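Beta-N-acetylhexosaminidase (Streptomyces plicatus, PDB 1JAK) hydrolyses terminal N-acetylhexosamine residues from glycoconjugates as a family 20 glycoside hydrolase, probably by substrate-assisted catalysis in its alpha/beta barrel. Local coordinates at residues A[87-98]-A[110-121]; A[124-132]-A[143-153]. All blocks are in the same frame, centred on the assembly; numbering follows the deposited sequence.

Interaction 1 of 2, residues A[87-98]-A[110-121]; sequences RLRLAGGPYGDE and TITARKAAGLFH
Arg87 pairs with Thr110 in the parallel run of strands 87-90 and 110-113, part of the mixed sheet of the family 20 domain that accompanies the catalytic barrel; helix 116-121 then turns back across one face. Arg87 O takes Ile111 N at 2.8 Å, while its guanidinium turns away to Asp52. Leu88 lies alongside Ile111 and, with Leu90, belongs to the face under the helix. On the other face Arg89 has its CG wedged between backbone N and carbonyl carbon (chi1 53°). From there the chain runs beside Thr112 and bends at chi3, which brings Arg89 NH1 to Thr112 OG1 at 3.0 Å, with the hydroxyl in the guanidinium plane. Leu90 crosses Leu119 at about a right angle, CD2 to CD1 3.5 Å, and its CD2 also meets the start of the helix at Lys115 C. The strand ladder ends where Ala91 N reaches Ala113 O. Arg114 folds over the following turn, its NH1 bonding Gly93 O with a bent angle of 138°. Gly96 O is linked through a water to Lys115 N, the N-cap residue, and Asp97 OD1 makes a long salt bridge with Lys115 NZ, 3.5 Å. The Glu98 carboxylate forms a salt bridge with Arg160, while Glu98 O takes the nearly straight bond from His121 ND1 at 2.8 Å, on a carbonyl lone pair and in the imidazole plane.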
loop_
_atom_site.group_PDB
_atom_site.type_symbol
_atom_site.label_atom_id
_atom_site.label_comp_id
_atom_site.label_asym_id
_atom_site.label_seq_id
_atom_site.Cartn_x
_atom_site.Cartn_y
_atom_site.Cartn_z
ATOM N N ARG A 87 17.511 -7.071 20.744
ATOM C CA ARG A 87 16.512 -6.638 21.709
ATOM C C ARG A 87 15.506 -5.664 21.122
ATOM O O ARG A 87 15.877 -4.694 20.462
ATOM C CB ARG A 87 17.192 -5.987 22.916
ATOM C CG ARG A 87 16.224 -5.414 23.951
ATOM C CD ARG A 87 16.397 -6.090 25.302
ATOM N NE ARG A 87 15.601 -5.470 26.362
ATOM C CZ ARG A 87 14.271 -5.479 26.421
ATOM N NH1 ARG A 87 13.554 -6.077 25.476
ATOM N NH2 ARG A 87 13.651 -4.891 27.438
ATOM N N LEU A 88 14.232 -5.944 21.368
ATOM C CA LEU A 88 13.145 -5.090 20.910
ATOM C C LEU A 88 12.541 -4.525 22.189
ATOM O O LEU A 88 12.003 -5.268 23.009
ATOM C CB LEU A 88 12.102 -5.915 20.148
ATOM C CG LEU A 88 12.640 -6.779 19.002
ATOM C CD1 LEU A 88 11.477 -7.468 18.295
ATOM C CD2 LEU A 88 13.422 -5.918 18.021
ATOM N N ARG A 89 12.644 -3.214 22.372
ATOM C CA ARG A 89 12.120 -2.610 23.587
ATOM C C ARG A 89 11.219 -1.408 23.382
ATOM O O ARG A 89 11.481 -0.550 22.540
ATOM C CB ARG A 89 13.277 -2.230 24.515
ATOM C CG ARG A 89 14.349 -1.370 23.873
ATOM C CD ARG A 89 15.581 -1.283 24.768
ATOM N NE ARG A 89 15.314 -0.575 26.018
ATOM C CZ ARG A 89 15.187 0.744 26.115
ATOM N NH1 ARG A 89 15.305 1.506 25.036
ATOM N NH2 ARG A 89 14.944 1.305 27.293
ATOM N N LEU A 90 10.149 -1.368 24.169
ATOM C CA LEU A 90 9.194 -0.272 24.123
ATOM C C LEU A 90 9.547 0.673 25.260
ATOM O O LEU A 90 9.616 0.263 26.420
ATOM C CB LEU A 90 7.770 -0.800 24.304
ATOM C CG LEU A 90 7.268 -1.730 23.201
ATOM C CD1 LEU A 90 5.933 -2.333 23.600
ATOM C CD2 LEU A 90 7.148 -0.953 21.897
ATOM N N ALA A 91 9.784 1.934 24.922
ATOM C CA ALA A 91 10.136 2.930 25.921
ATOM C C ALA A 91 9.826 4.326 25.409
ATOM O O ALA A 91 9.515 4.513 24.232
ATOM C CB ALA A 91 11.613 2.819 26.261
ATOM N N GLY A 92 9.904 5.305 26.303
ATOM C CA GLY A 92 9.645 6.674 25.908
ATOM C C GLY A 92 10.742 7.124 24.968
ATOM O O GLY A 92 11.837 6.561 24.970
ATOM N N GLY A 93 10.453 8.137 24.161
ATOM C CA GLY A 93 11.441 8.633 23.223
ATOM C C GLY A 93 10.776 9.470 22.154
ATOM O O GLY A 93 9.555 9.437 22.022
ATOM N N PRO A 94 11.551 10.238 21.374
ATOM C CA PRO A 94 11.014 11.089 20.310
ATOM C C PRO A 94 10.826 10.307 19.012
ATOM O O PRO A 94 11.376 10.675 17.973
ATOM C CB PRO A 94 12.084 12.160 20.176
ATOM C CG PRO A 94 13.332 11.352 20.340
ATOM C CD PRO A 94 13.003 10.449 21.522
ATOM N N TYR A 95 10.048 9.232 19.068
ATOM C CA TYR A 95 9.842 8.416 17.880
ATOM C C TYR A 95 8.396 8.315 17.415
ATOM O O TYR A 95 8.102 7.631 16.438
ATOM C CB TYR A 95 10.427 7.023 18.120
ATOM C CG TYR A 95 11.874 7.075 18.559
ATOM C CD1 TYR A 95 12.832 7.727 17.781
ATOM C CD2 TYR A 95 12.279 6.514 19.768
ATOM C CE1 TYR A 95 14.158 7.821 18.198
ATOM C CE2 TYR A 95 13.603 6.601 20.196
ATOM C CZ TYR A 95 14.536 7.257 19.405
ATOM O OH TYR A 95 15.844 7.362 19.821
ATOM N N GLY A 96 7.495 9.001 18.111
ATOM C CA GLY A 96 6.095 8.973 17.726
ATOM C C GLY A 96 5.464 7.593 17.720
ATOM O O GLY A 96 5.960 6.666 18.361
ATOM N N ASP A 97 4.365 7.453 16.987
ATOM C CA ASP A 97 3.662 6.181 16.918
ATOM C C ASP A 97 4.300 5.184 15.960
ATOM O O ASP A 97 4.046 3.986 16.060
ATOM C CB ASP A 97 2.207 6.391 16.487
ATOM C CG ASP A 97 1.428 7.262 17.448
ATOM O OD1 ASP A 97 1.466 6.990 18.665
ATOM O OD2 ASP A 97 0.768 8.215 16.982
ATOM N N GLU A 98 5.135 5.669 15.047
ATOM C CA GLU A 98 5.740 4.784 14.056
ATOM C C GLU A 98 7.257 4.769 13.957
ATOM O O GLU A 98 7.813 3.965 13.207
ATOM C CB GLU A 98 5.185 5.120 12.673
ATOM C CG GLU A 98 3.698 4.902 12.531
ATOM C CD GLU A 98 3.243 5.094 11.104
ATOM O OE1 GLU A 98 3.156 6.259 10.654
ATOM O OE2 GLU A 98 2.990 4.073 10.433
ATOM N N THR A 110 19.811 -3.294 19.136
ATOM C CA THR A 110 18.667 -2.905 19.939
ATOM C C THR A 110 17.767 -1.968 19.154
ATOM O O THR A 110 18.222 -0.952 18.628
ATOM C CB THR A 110 19.094 -2.191 21.233
ATOM O OG1 THR A 110 19.897 -3.075 22.024
ATOM C CG2 THR A 110 17.870 -1.771 22.038
ATOM N N ILE A 111 16.494 -2.331 19.067
ATOM C CA ILE A 111 15.508 -1.508 18.381
ATOM C C ILE A 111 14.581 -0.988 19.469
ATOM O O ILE A 111 13.943 -1.765 20.177
ATOM C CB ILE A 111 14.699 -2.325 17.357
ATOM C CG1 ILE A 111 15.626 -2.809 16.239
ATOM C CG2 ILE A 111 13.568 -1.470 16.779
ATOM C CD1 ILE A 111 14.954 -3.723 15.228
ATOM N N THR A 112 14.529 0.332 19.608
ATOM C CA THR A 112 13.696 0.962 20.622
ATOM C C THR A 112 12.605 1.805 19.973
ATOM O O THR A 112 12.858 2.510 18.999
ATOM C CB THR A 112 14.542 1.874 21.534
ATOM O OG1 THR A 112 15.618 1.117 22.106
ATOM C CG2 THR A 112 13.685 2.452 22.649
ATOM N N ALA A 113 11.397 1.732 20.519
ATOM C CA ALA A 113 10.271 2.499 19.988
ATOM C C ALA A 113 9.212 2.707 21.061
ATOM O O ALA A 113 9.259 2.080 22.120
ATOM C CB ALA A 113 9.665 1.772 18.793
ATOM N N ARG A 114 8.251 3.587 20.787
ATOM C CA ARG A 114 7.182 3.846 21.741
ATOM C C ARG A 114 6.071 2.819 21.556
ATOM O O ARG A 114 5.414 2.424 22.518
ATOM C CB ARG A 114 6.612 5.255 21.546
ATOM C CG ARG A 114 7.618 6.376 21.744
ATOM C CD ARG A 114 6.970 7.734 21.497
ATOM N NE ARG A 114 5.959 8.051 22.502
ATOM C CZ ARG A 114 6.235 8.413 23.751
ATOM N NH1 ARG A 114 7.495 8.508 24.155
ATOM N NH2 ARG A 114 5.252 8.674 24.603
ATOM N N LYS A 115 5.867 2.386 20.315
ATOM C CA LYS A 115 4.825 1.410 20.016
ATOM C C LYS A 115 5.309 0.265 19.130
ATOM O O LYS A 115 6.357 0.359 18.491
ATOM C CB LYS A 115 3.628 2.105 19.361
ATOM C CG LYS A 115 2.905 3.073 20.291
ATOM C CD LYS A 115 1.544 3.461 19.743
ATOM C CE LYS A 115 0.766 4.302 20.747
ATOM N NZ LYS A 115 -0.594 4.648 20.244
ATOM N N ALA A 116 4.533 -0.815 19.103
ATOM C CA ALA A 116 4.866 -1.999 18.314
ATOM C C ALA A 116 5.109 -1.679 16.843
ATOM O O ALA A 116 5.967 -2.290 16.207
ATOM C CB ALA A 116 3.760 -3.040 18.444
ATOM N N ALA A 117 4.352 -0.729 16.301
ATOM C CA ALA A 117 4.515 -0.356 14.899
ATOM C C ALA A 117 5.932 0.150 14.669
ATOM O O ALA A 117 6.512 -0.070 13.606
ATOM C CB ALA A 117 3.503 0.718 14.517
ATOM N N GLY A 118 6.486 0.829 15.672
ATOM C CA GLY A 118 7.838 1.348 15.555
ATOM C C GLY A 118 8.854 0.221 15.536
ATOM O O GLY A 118 9.809 0.240 14.754
ATOM N N LEU A 119 8.657 -0.763 16.409
ATOM C CA LEU A 119 9.553 -1.913 16.462
ATOM C C LEU A 119 9.486 -2.634 15.119
ATOM O O LEU A 119 10.504 -3.063 14.578
ATOM C CB LEU A 119 9.125 -2.875 17.574
ATOM C CG LEU A 119 9.201 -2.362 19.013
ATOM C CD1 LEU A 119 8.732 -3.451 19.964
ATOM C CD2 LEU A 119 10.631 -1.951 19.336
ATOM N N PHE A 120 8.274 -2.765 14.592
ATOM C CA PHE A 120 8.050 -3.439 13.317
ATOM C C PHE A 120 8.816 -2.733 12.200
ATOM O O PHE A 120 9.460 -3.372 11.368
ATOM C CB PHE A 120 6.552 -3.458 13.003
ATOM C CG PHE A 120 6.185 -4.334 11.840
ATOM C CD1 PHE A 120 6.078 -5.713 11.996
ATOM C CD2 PHE A 120 5.938 -3.780 10.587
ATOM C CE1 PHE A 120 5.728 -6.527 10.922
ATOM C CE2 PHE A 120 5.587 -4.586 9.503
ATOM C CZ PHE A 120 5.481 -5.961 9.671
ATOM N N HIS A 121 8.746 -1.408 12.179
ATOM C CA HIS A 121 9.455 -0.640 11.165
ATOM C C HIS A 121 10.962 -0.802 11.348
ATOM O O HIS A 121 11.707 -0.857 10.371
ATOM C CB HIS A 121 9.036 0.827 11.248
ATOM C CG HIS A 121 7.603 1.054 10.875
ATOM N ND1 HIS A 121 6.869 2.123 11.340
ATOM C CD2 HIS A 121 6.767 0.339 10.084
ATOM C CE1 HIS A 121 5.641 2.055 10.856
ATOM N NE2 HIS A 121 5.552 0.981 10.091
HETATM O O HOH W 1 7.224 4.155 18.064
HETATM O O HOH W 2 3.617 8.217 20.066
#

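Interaction 2 of 2, residues A[124-132]-A[143-153]; sequences QTLRQLLPP and PWLVAGGTIED
Helix 124-129 runs roughly antiparallel to strand 149-153, at 143° with the axes 11.8 Å apart, and its C-terminal end comes down on the 145-146 part of the same interrupted strand, where the CA atoms of Leu129 and Val146 are 5.5 Å apart. This is helix-on-sheet packing in the non-barrel domain of the family 20 enzyme. Val146 is the hub. Its CG1, anti to the backbone N (chi1 -179°), meets Leu129 CD1 at 3.9 Å, and its CG2 takes Leu130 CD2 at 3.6 Å; Leu126 CD1 lies against both methyls, crossing the valine at about a right angle. Further along the sheet, Thr125 CG2 and Ile151 CD1 meet tip to tip at 3.9 Å, while the threonine hydroxyl is held by Tyr100 and Lys187. Past the helix end, Pro131 sets CG against Pro143 O at 3.3 Å and against Trp144 CE3 at 3.8 Å, the proline and tryptophan side chains crossing at about a right angle. An alanine here would lose CG and CD and is likely to leave a gap beside the six-membered ring of Trp144, with the chain after the helix freer to turn. One water joins the two backbones, donating to Leu129 O (2.7 Å) and accepting from Ala147 N. Apart from that bridge the contact is carried by branched aliphatic groups, proline and indole, so its hold rests on shape and exclusion of solvent rather than on directed polar bonds.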
loop_
_atom_site.group_PDB
_atom_site.type_symbol
_atom_site.label_atom_id
_atom_site.label_comp_id
_atom_site.label_asym_id
_atom_site.label_seq_id
_atom_site.Cartn_x
_atom_site.Cartn_y
_atom_site.Cartn_z
ATOM N N GLN A 124 12.010 -3.838 9.632
ATOM C CA GLN A 124 12.097 -3.700 8.183
ATOM C C GLN A 124 13.449 -3.113 7.782
ATOM O O GLN A 124 13.975 -3.409 6.715
ATOM C CB GLN A 124 10.966 -2.814 7.653
ATOM C CG GLN A 124 9.562 -3.335 7.959
ATOM C CD GLN A 124 9.377 -4.799 7.586
ATOM O OE1 GLN A 124 9.928 -5.275 6.593
ATOM N NE2 GLN A 124 8.586 -5.515 8.377
ATOM N N THR A 125 14.008 -2.270 8.640
ATOM C CA THR A 125 15.311 -1.686 8.365
ATOM C C THR A 125 16.379 -2.752 8.593
ATOM O O THR A 125 17.304 -2.906 7.791
ATOM C CB THR A 125 15.573 -0.482 9.282
ATOM O OG1 THR A 125 14.718 0.595 8.884
ATOM C CG2 THR A 125 17.033 -0.037 9.198
ATOM N N LEU A 126 16.237 -3.498 9.683
ATOM C CA LEU A 126 17.194 -4.548 10.014
ATOM C C LEU A 126 17.351 -5.577 8.898
ATOM O O LEU A 126 18.468 -5.996 8.586
ATOM C CB LEU A 126 16.775 -5.253 11.309
ATOM C CG LEU A 126 17.650 -6.426 11.766
ATOM C CD1 LEU A 126 19.089 -5.952 11.992
ATOM C CD2 LEU A 126 17.077 -7.010 13.051
ATOM N N ARG A 127 16.243 -5.982 8.280
ATOM C CA ARG A 127 16.328 -6.981 7.222
ATOM C C ARG A 127 17.069 -6.469 5.989
ATOM O O ARG A 127 17.510 -7.258 5.156
ATOM C CB ARG A 127 14.929 -7.499 6.848
ATOM C CG ARG A 127 13.984 -6.465 6.288
ATOM C CD ARG A 127 12.537 -6.969 6.298
ATOM N NE ARG A 127 12.330 -8.160 5.472
ATOM C CZ ARG A 127 11.134 -8.597 5.084
ATOM N NH1 ARG A 127 10.038 -7.941 5.450
ATOM N NH2 ARG A 127 11.028 -9.680 4.322
ATOM N N GLN A 128 17.213 -5.150 5.873
ATOM C CA GLN A 128 17.942 -4.578 4.749
ATOM C C GLN A 128 19.423 -4.404 5.098
ATOM O O GLN A 128 20.274 -4.342 4.211
ATOM C CB GLN A 128 17.324 -3.240 4.325
ATOM C CG GLN A 128 16.051 -3.414 3.499
ATOM C CD GLN A 128 15.530 -2.103 2.933
ATOM O OE1 GLN A 128 16.301 -1.274 2.453
ATOM N NE2 GLN A 128 14.213 -1.921 2.968
ATOM N N LEU A 129 19.726 -4.336 6.392
ATOM C CA LEU A 129 21.112 -4.204 6.838
ATOM C C LEU A 129 21.786 -5.570 6.727
ATOM O O LEU A 129 22.986 -5.668 6.476
ATOM C CB LEU A 129 21.166 -3.688 8.279
ATOM C CG LEU A 129 20.634 -2.260 8.461
ATOM C CD1 LEU A 129 20.618 -1.891 9.933
ATOM C CD2 LEU A 129 21.504 -1.287 7.668
ATOM N N LEU A 130 21.002 -6.629 6.914
ATOM C CA LEU A 130 21.520 -7.986 6.787
ATOM C C LEU A 130 21.747 -8.240 5.296
ATOM O O LEU A 130 21.192 -7.530 4.454
ATOM C CB LEU A 130 20.511 -8.988 7.359
ATOM C CG LEU A 130 20.424 -9.002 8.888
ATOM C CD1 LEU A 130 19.196 -9.779 9.340
ATOM C CD2 LEU A 130 21.694 -9.627 9.453
ATOM N N PRO A 131 22.576 -9.242 4.949
ATOM C CA PRO A 131 22.884 -9.586 3.554
ATOM C C PRO A 131 21.734 -10.240 2.789
ATOM O O PRO A 131 20.809 -10.784 3.388
ATOM C CB PRO A 131 24.087 -10.514 3.693
ATOM C CG PRO A 131 23.775 -11.241 4.969
ATOM C CD PRO A 131 23.313 -10.118 5.878
ATOM N N PRO A 132 21.789 -10.200 1.446
ATOM C CA PRO A 132 20.764 -10.778 0.569
ATOM C C PRO A 132 20.426 -12.230 0.898
ATOM O O PRO A 132 19.300 -12.676 0.686
ATOM C CB PRO A 132 21.382 -10.641 -0.820
ATOM C CG PRO A 132 22.224 -9.414 -0.698
ATOM C CD PRO A 132 22.877 -9.602 0.651
ATOM N N PRO A 143 27.993 -14.288 6.181
ATOM C CA PRO A 143 27.882 -13.867 7.584
ATOM C C PRO A 143 26.660 -12.981 7.808
ATOM O O PRO A 143 26.284 -12.207 6.928
ATOM C CB PRO A 143 29.178 -13.088 7.822
ATOM C CG PRO A 143 30.099 -13.562 6.738
ATOM C CD PRO A 143 29.188 -13.694 5.563
ATOM N N TRP A 144 26.058 -13.083 8.988
ATOM C CA TRP A 144 24.880 -12.285 9.318
ATOM C C TRP A 144 25.312 -10.998 10.004
ATOM O O TRP A 144 25.070 -10.791 11.193
ATOM C CB TRP A 144 23.943 -13.103 10.210
ATOM C CG TRP A 144 23.607 -14.422 9.586
ATOM C CD1 TRP A 144 23.936 -15.664 10.055
ATOM C CD2 TRP A 144 22.937 -14.628 8.337
ATOM N NE1 TRP A 144 23.513 -16.630 9.170
ATOM C CE2 TRP A 144 22.897 -16.021 8.108
ATOM C CE3 TRP A 144 22.367 -13.768 7.386
ATOM C CZ2 TRP A 144 22.310 -16.576 6.967
ATOM C CZ3 TRP A 144 21.784 -14.319 6.251
ATOM C CH2 TRP A 144 21.759 -15.713 6.052
ATOM N N LEU A 145 25.948 -10.127 9.225
ATOM C CA LEU A 145 26.466 -8.860 9.715
ATOM C C LEU A 145 25.486 -7.695 9.630
ATOM O O LEU A 145 24.707 -7.587 8.683
ATOM C CB LEU A 145 27.731 -8.495 8.935
ATOM C CG LEU A 145 28.900 -9.473 9.048
ATOM C CD1 LEU A 145 29.953 -9.148 7.995
ATOM C CD2 LEU A 145 29.484 -9.396 10.446
ATOM N N VAL A 146 25.547 -6.827 10.634
ATOM C CA VAL A 146 24.710 -5.637 10.704
ATOM C C VAL A 146 25.633 -4.462 11.014
ATOM O O VAL A 146 26.196 -4.378 12.107
ATOM C CB VAL A 146 23.655 -5.746 11.824
ATOM C CG1 VAL A 146 22.781 -4.494 11.839
ATOM C CG2 VAL A 146 22.805 -6.991 11.616
ATOM N N ALA A 147 25.792 -3.564 10.046
ATOM C CA ALA A 147 26.657 -2.400 10.206
ATOM C C ALA A 147 26.504 -1.742 11.577
ATOM O O ALA A 147 25.400 -1.638 12.113
ATOM C CB ALA A 147 26.370 -1.385 9.105
ATOM N N GLY A 148 27.624 -1.299 12.140
ATOM C CA GLY A 148 27.591 -0.664 13.443
ATOM C C GLY A 148 27.177 0.794 13.395
ATOM O O GLY A 148 27.437 1.495 12.416
ATOM N N GLY A 149 26.523 1.255 14.455
ATOM C CA GLY A 149 26.099 2.640 14.504
ATOM C C GLY A 149 24.692 2.821 15.035
ATOM O O GLY A 149 24.110 1.910 15.626
ATOM N N THR A 150 24.139 4.006 14.812
ATOM C CA THR A 150 22.799 4.311 15.279
ATOM C C THR A 150 21.934 4.942 14.198
ATOM O O THR A 150 22.387 5.806 13.450
ATOM C CB THR A 150 22.840 5.277 16.478
ATOM O OG1 THR A 150 23.468 4.632 17.593
ATOM C CG2 THR A 150 21.431 5.706 16.867
ATOM N N ILE A 151 20.689 4.487 14.126
ATOM C CA ILE A 151 19.717 5.016 13.180
ATOM C C ILE A 151 18.535 5.512 14.010
ATOM O O ILE A 151 18.039 4.795 14.876
ATOM C CB ILE A 151 19.185 3.929 12.197
ATOM C CG1 ILE A 151 20.278 3.519 11.208
ATOM C CG2 ILE A 151 17.962 4.460 11.446
ATOM C CD1 ILE A 151 19.837 2.453 10.211
ATOM N N GLU A 152 18.111 6.748 13.769
ATOM C CA GLU A 152 16.954 7.312 14.458
ATOM C C GLU A 152 16.043 7.635 13.287
ATOM O O GLU A 152 16.414 8.397 12.397
ATOM C CB GLU A 152 17.341 8.560 15.248
ATOM C CG GLU A 152 18.337 8.253 16.357
ATOM C CD GLU A 152 18.409 9.339 17.408
ATOM O OE1 GLU A 152 17.454 9.464 18.205
ATOM O OE2 GLU A 152 19.420 10.069 17.434
ATOM N N ASP A 153 14.849 7.055 13.300
ATOM C CA ASP A 153 13.943 7.178 12.165
ATOM C C ASP A 153 12.474 7.446 12.510
ATOM O O ASP A 153 11.896 6.775 13.358
ATOM C CB ASP A 153 14.071 5.861 11.391
ATOM C CG ASP A 153 13.741 5.983 9.923
ATOM O OD1 ASP A 153 13.559 7.108 9.417
ATOM O OD2 ASP A 153 13.680 4.916 9.272
HETATM O O HOH W 3 24.630 -3.749 7.494
#

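Helix 116-129 is common to both contacts: its first turns pack in interaction 1 and its last turns in interaction 2, against different strands of one mixed sheet. Interaction 1 is partly buried and mixes a leucine-rich interior with polar groups of arginine, lysine and aspartate toward the surface, held by backbone pairing, side-chain bonds and waters. Interaction 2 is buried and almost wholly apolar, its segments joined by methyl and ring contacts and a single bridging water. The two meet where Tyr95 OH and Glu152 OE1 lie 3.1 Å apart, probably hydrogen-bonded. Together they fasten the two ends of the helix to the sheet.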